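PDB 1H2B: alcohol dehydrogenase from Aeropyrum pernix, which probably catalyses the NAD(+)-dependent oxidation of alcohols, using a zinc ion bound beside the nicotinamide end of the coenzyme. Local coordinates for residues Leu224-Arg229 and Glu350-Ala355. Sequence-based numbering, arbitrary orientation.
Sequences LKLAER and EVLGRA. With NAJ (nicotinamide-adenine-dinucleotide (acidic form)), chain I.
The Arg229 guanidinium meets Leu352 with an edge: NH2 lies 4.1 Å from Leu352 CD2, which sits near the plane of the group, so the approach is not a methyl stacked on a face. One face is turned to its own helix, where Leu226 CA stands 3.7 Å above the plane, away from the middle of the group. The bend at chi3 folds the Arg229 chain back over that turn. The second guanidinium, that of Arg354, presents its edge in plane to the NAD phosphate: NH1 donates to NAJ O1N over 2.7 Å with an N-H...O angle of 159°. Glu80 forms a salt bridge with NE, fixing the group from a second atom. Replacing Arg354 with alanine removes both donors, which is likely to leave O1N of the coenzyme without its charged partner and Glu80 without its mate.

Leu352 offers its other methyl, CD1, to Leu226 CD2 at 4.0 Å, and the two leucine side chains meet at a slant. With chi1 at 174°, Leu226 puts CG opposite the backbone N and turns CD2 toward the loop at Leu352. The same methyl also comes within 4.4 Å of Gly353 N. At the backbone angles of Gly353, with phi positive, a beta carbon would collide with the carbonyl O of Leu352, a constraint that glycine meets without strain.

The contact thus joins helix 221-229 of the Rossmann-type coenzyme domain to the chain leading into strand 354-358 of the GroES-like catalytic domain. With 121 Å² buried, it is a small interface of van der Waals contacts, leucine against leucine with the Arg229 guanidinium at its edge; the ionic chemistry is concentrated one residue past the glycine, where the returning chain grips the coenzyme bound between the two domains.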
loop_
_atom_site.group_PDB
_atom_site.type_symbol
_atom_site.label_atom_id
_atom_site.label_comp_id
_atom_site.label_asym_id
_atom_site.label_seq_id
_atom_site.Cartn_x
_atom_site.Cartn_y
_atom_site.Cartn_z
ATOM N N LEU B 224 -3.864 23.175 25.545
ATOM C CA LEU B 224 -2.747 23.591 24.701
ATOM C C LEU B 224 -1.395 23.389 25.373
ATOM O O LEU B 224 -0.438 22.932 24.729
ATOM C CB LEU B 224 -2.910 25.019 24.219
ATOM C CG LEU B 224 -4.202 25.385 23.477
ATOM C CD1 LEU B 224 -4.221 26.868 23.118
ATOM C CD2 LEU B 224 -4.318 24.520 22.227
ATOM N N LYS B 225 -1.300 23.725 26.667
ATOM C CA LYS B 225 -0.085 23.400 27.404
ATOM C C LYS B 225 0.163 21.891 27.469
ATOM O O LYS B 225 1.317 21.437 27.379
ATOM C CB LYS B 225 -0.193 23.989 28.836
ATOM C CG LYS B 225 -0.142 25.521 28.864
ATOM C CD LYS B 225 -0.676 26.054 30.199
ATOM C CE LYS B 225 0.417 26.214 31.207
ATOM N NZ LYS B 225 -0.050 26.987 32.400
ATOM N N LEU B 226 -0.911 21.106 27.632
ATOM C CA LEU B 226 -0.763 19.645 27.667
ATOM C C LEU B 226 -0.145 19.176 26.336
ATOM O O LEU B 226 0.802 18.363 26.300
ATOM C CB LEU B 226 -2.112 18.958 27.919
ATOM C CG LEU B 226 -2.131 17.435 27.841
ATOM C CD1 LEU B 226 -1.266 16.829 28.975
ATOM C CD2 LEU B 226 -3.568 16.960 27.971
ATOM N N ALA B 227 -0.688 19.692 25.229
ATOM C CA ALA B 227 -0.127 19.329 23.938
ATOM C C ALA B 227 1.346 19.701 23.801
ATOM O O ALA B 227 2.136 18.930 23.287
ATOM C CB ALA B 227 -0.943 19.959 22.784
ATOM N N GLU B 228 1.717 20.891 24.270
ATOM C CA GLU B 228 3.140 21.284 24.326
ATOM C C GLU B 228 4.027 20.291 25.110
ATOM O O GLU B 228 5.094 19.880 24.617
ATOM C CB GLU B 228 3.251 22.690 24.918
ATOM C CG GLU B 228 2.762 23.793 23.988
ATOM C CD GLU B 228 2.901 25.197 24.564
ATOM O OE1 GLU B 228 2.757 25.383 25.790
ATOM O OE2 GLU B 228 3.133 26.126 23.775
ATOM N N ARG B 229 3.591 19.896 26.298
ATOM C CA ARG B 229 4.365 18.929 27.087
ATOM C C ARG B 229 4.466 17.580 26.414
ATOM O O ARG B 229 5.431 16.837 26.638
ATOM C CB ARG B 229 3.798 18.735 28.494
ATOM C CG ARG B 229 3.612 19.983 29.294
ATOM C CD ARG B 229 3.300 19.693 30.754
ATOM N NE ARG B 229 1.963 19.128 30.987
ATOM C CZ ARG B 229 0.853 19.864 31.101
ATOM N NH1 ARG B 229 0.915 21.184 30.976
ATOM N NH2 ARG B 229 -0.323 19.276 31.370
ATOM N N GLU B 350 -13.841 20.367 31.152
ATOM C CA GLU B 350 -13.052 20.460 32.381
ATOM C C GLU B 350 -12.289 19.218 32.810
ATOM O O GLU B 350 -11.829 19.138 33.956
ATOM C CB GLU B 350 -13.930 20.927 33.548
ATOM C CG GLU B 350 -14.662 22.221 33.235
ATOM C CD GLU B 350 -15.462 22.766 34.402
ATOM O OE1 GLU B 350 -15.835 21.995 35.331
ATOM O OE2 GLU B 350 -15.727 23.989 34.364
ATOM N N VAL B 351 -12.155 18.237 31.918
ATOM C CA VAL B 351 -11.340 17.065 32.214
ATOM C C VAL B 351 -10.046 17.189 31.422
ATOM O O VAL B 351 -10.057 17.232 30.179
ATOM C CB VAL B 351 -12.079 15.748 31.849
ATOM C CG1 VAL B 351 -11.202 14.538 32.138
ATOM C CG2 VAL B 351 -13.423 15.652 32.631
ATOM N N LEU B 352 -8.940 17.272 32.138
ATOM C CA LEU B 352 -7.638 17.247 31.503
ATOM C C LEU B 352 -7.247 15.785 31.205
ATOM O O LEU B 352 -6.972 14.976 32.121
ATOM C CB LEU B 352 -6.561 17.932 32.372
ATOM C CG LEU B 352 -5.208 18.117 31.659
ATOM C CD1 LEU B 352 -5.257 19.289 30.717
ATOM C CD2 LEU B 352 -4.111 18.378 32.686
ATOM N N GLY B 353 -7.204 15.455 29.915
ATOM C CA GLY B 353 -6.938 14.069 29.509
ATOM C C GLY B 353 -8.201 13.220 29.606
ATOM O O GLY B 353 -9.221 13.572 29.050
ATOM N N ARG B 354 -8.125 12.138 30.372
ATOM C CA ARG B 354 -9.182 11.142 30.454
ATOM C C ARG B 354 -9.542 10.858 31.887
ATOM O O ARG B 354 -8.677 10.529 32.675
ATOM C CB ARG B 354 -8.647 9.857 29.812
ATOM C CG ARG B 354 -9.670 8.781 29.562
ATOM C CD ARG B 354 -10.844 9.257 28.780
ATOM N NE ARG B 354 -11.313 8.333 27.774
ATOM C CZ ARG B 354 -11.981 8.735 26.699
ATOM N NH1 ARG B 354 -12.210 10.037 26.487
ATOM N NH2 ARG B 354 -12.411 7.832 25.835
ATOM N N ALA B 355 -10.837 10.912 32.172
ATOM C CA ALA B 355 -11.330 10.509 33.480
ATOM C C ALA B 355 -11.473 8.995 33.500
ATOM O O ALA B 355 -11.965 8.393 32.531
ATOM C CB ALA B 355 -12.632 11.186 33.764
HETATM P PA NAJ I . -13.106 14.944 24.913
HETATM O O1A NAJ I . -14.324 15.667 25.416
HETATM O O2A NAJ I . -12.106 14.356 25.922
HETATM O O5B NAJ I . -12.171 15.886 24.026
HETATM C C5B NAJ I . -12.703 16.843 23.099
HETATM C C4B NAJ I . -11.617 17.902 22.996
HETATM O O4B NAJ I . -11.998 18.786 21.923
HETATM C C3B NAJ I . -11.422 18.715 24.276
HETATM O O3B NAJ I . -10.036 18.809 24.642
HETATM C C2B NAJ I . -12.025 20.036 23.819
HETATM O O2B NAJ I . -11.541 21.179 24.543
HETATM C C1B NAJ I . -11.672 20.109 22.328
HETATM N N9A NAJ I . -12.494 21.027 21.541
HETATM C C8A NAJ I . -13.840 21.394 21.684
HETATM N N7A NAJ I . -14.177 22.257 20.687
HETATM C C5A NAJ I . -13.065 22.453 19.919
HETATM C C6A NAJ I . -12.812 23.208 18.800
HETATM N N6A NAJ I . -13.726 24.008 18.237
HETATM N N1A NAJ I . -11.573 23.122 18.221
HETATM C C2A NAJ I . -10.553 22.361 18.766
HETATM N N3A NAJ I . -10.807 21.643 19.882
HETATM C C4A NAJ I . -12.042 21.695 20.448
HETATM O O3 NAJ I . -13.644 13.825 23.920
HETATM P PN NAJ I . -13.046 12.357 23.614
HETATM O O1N NAJ I . -13.577 11.388 24.566
HETATM O O2N NAJ I . -11.589 12.457 23.403
HETATM O O5D NAJ I . -13.826 12.048 22.245
HETATM C C5D NAJ I . -13.496 12.829 21.098
HETATM C C4D NAJ I . -14.524 12.575 20.008
HETATM O O4D NAJ I . -14.285 11.260 19.476
HETATM C C3D NAJ I . -15.968 12.545 20.507
HETATM O O3D NAJ I . -16.824 12.942 19.420
HETATM C C2D NAJ I . -16.195 11.057 20.810
HETATM O O2D NAJ I . -17.533 10.647 20.835
HETATM C C1D NAJ I . -15.445 10.472 19.600
HETATM N N1N NAJ I . -15.067 9.060 19.631
HETATM C C2N NAJ I . -14.929 8.451 18.418
HETATM C C3N NAJ I . -14.510 7.133 18.356
HETATM C C7N NAJ I . -14.422 6.456 17.027
HETATM O O7N NAJ I . -14.093 5.154 17.076
HETATM N N7N NAJ I . -14.570 7.052 15.840
HETATM C C4N NAJ I . -14.185 6.379 19.531
HETATM C C5N NAJ I . -14.180 7.131 20.740
HETATM C C6N NAJ I . -14.647 8.431 20.782
#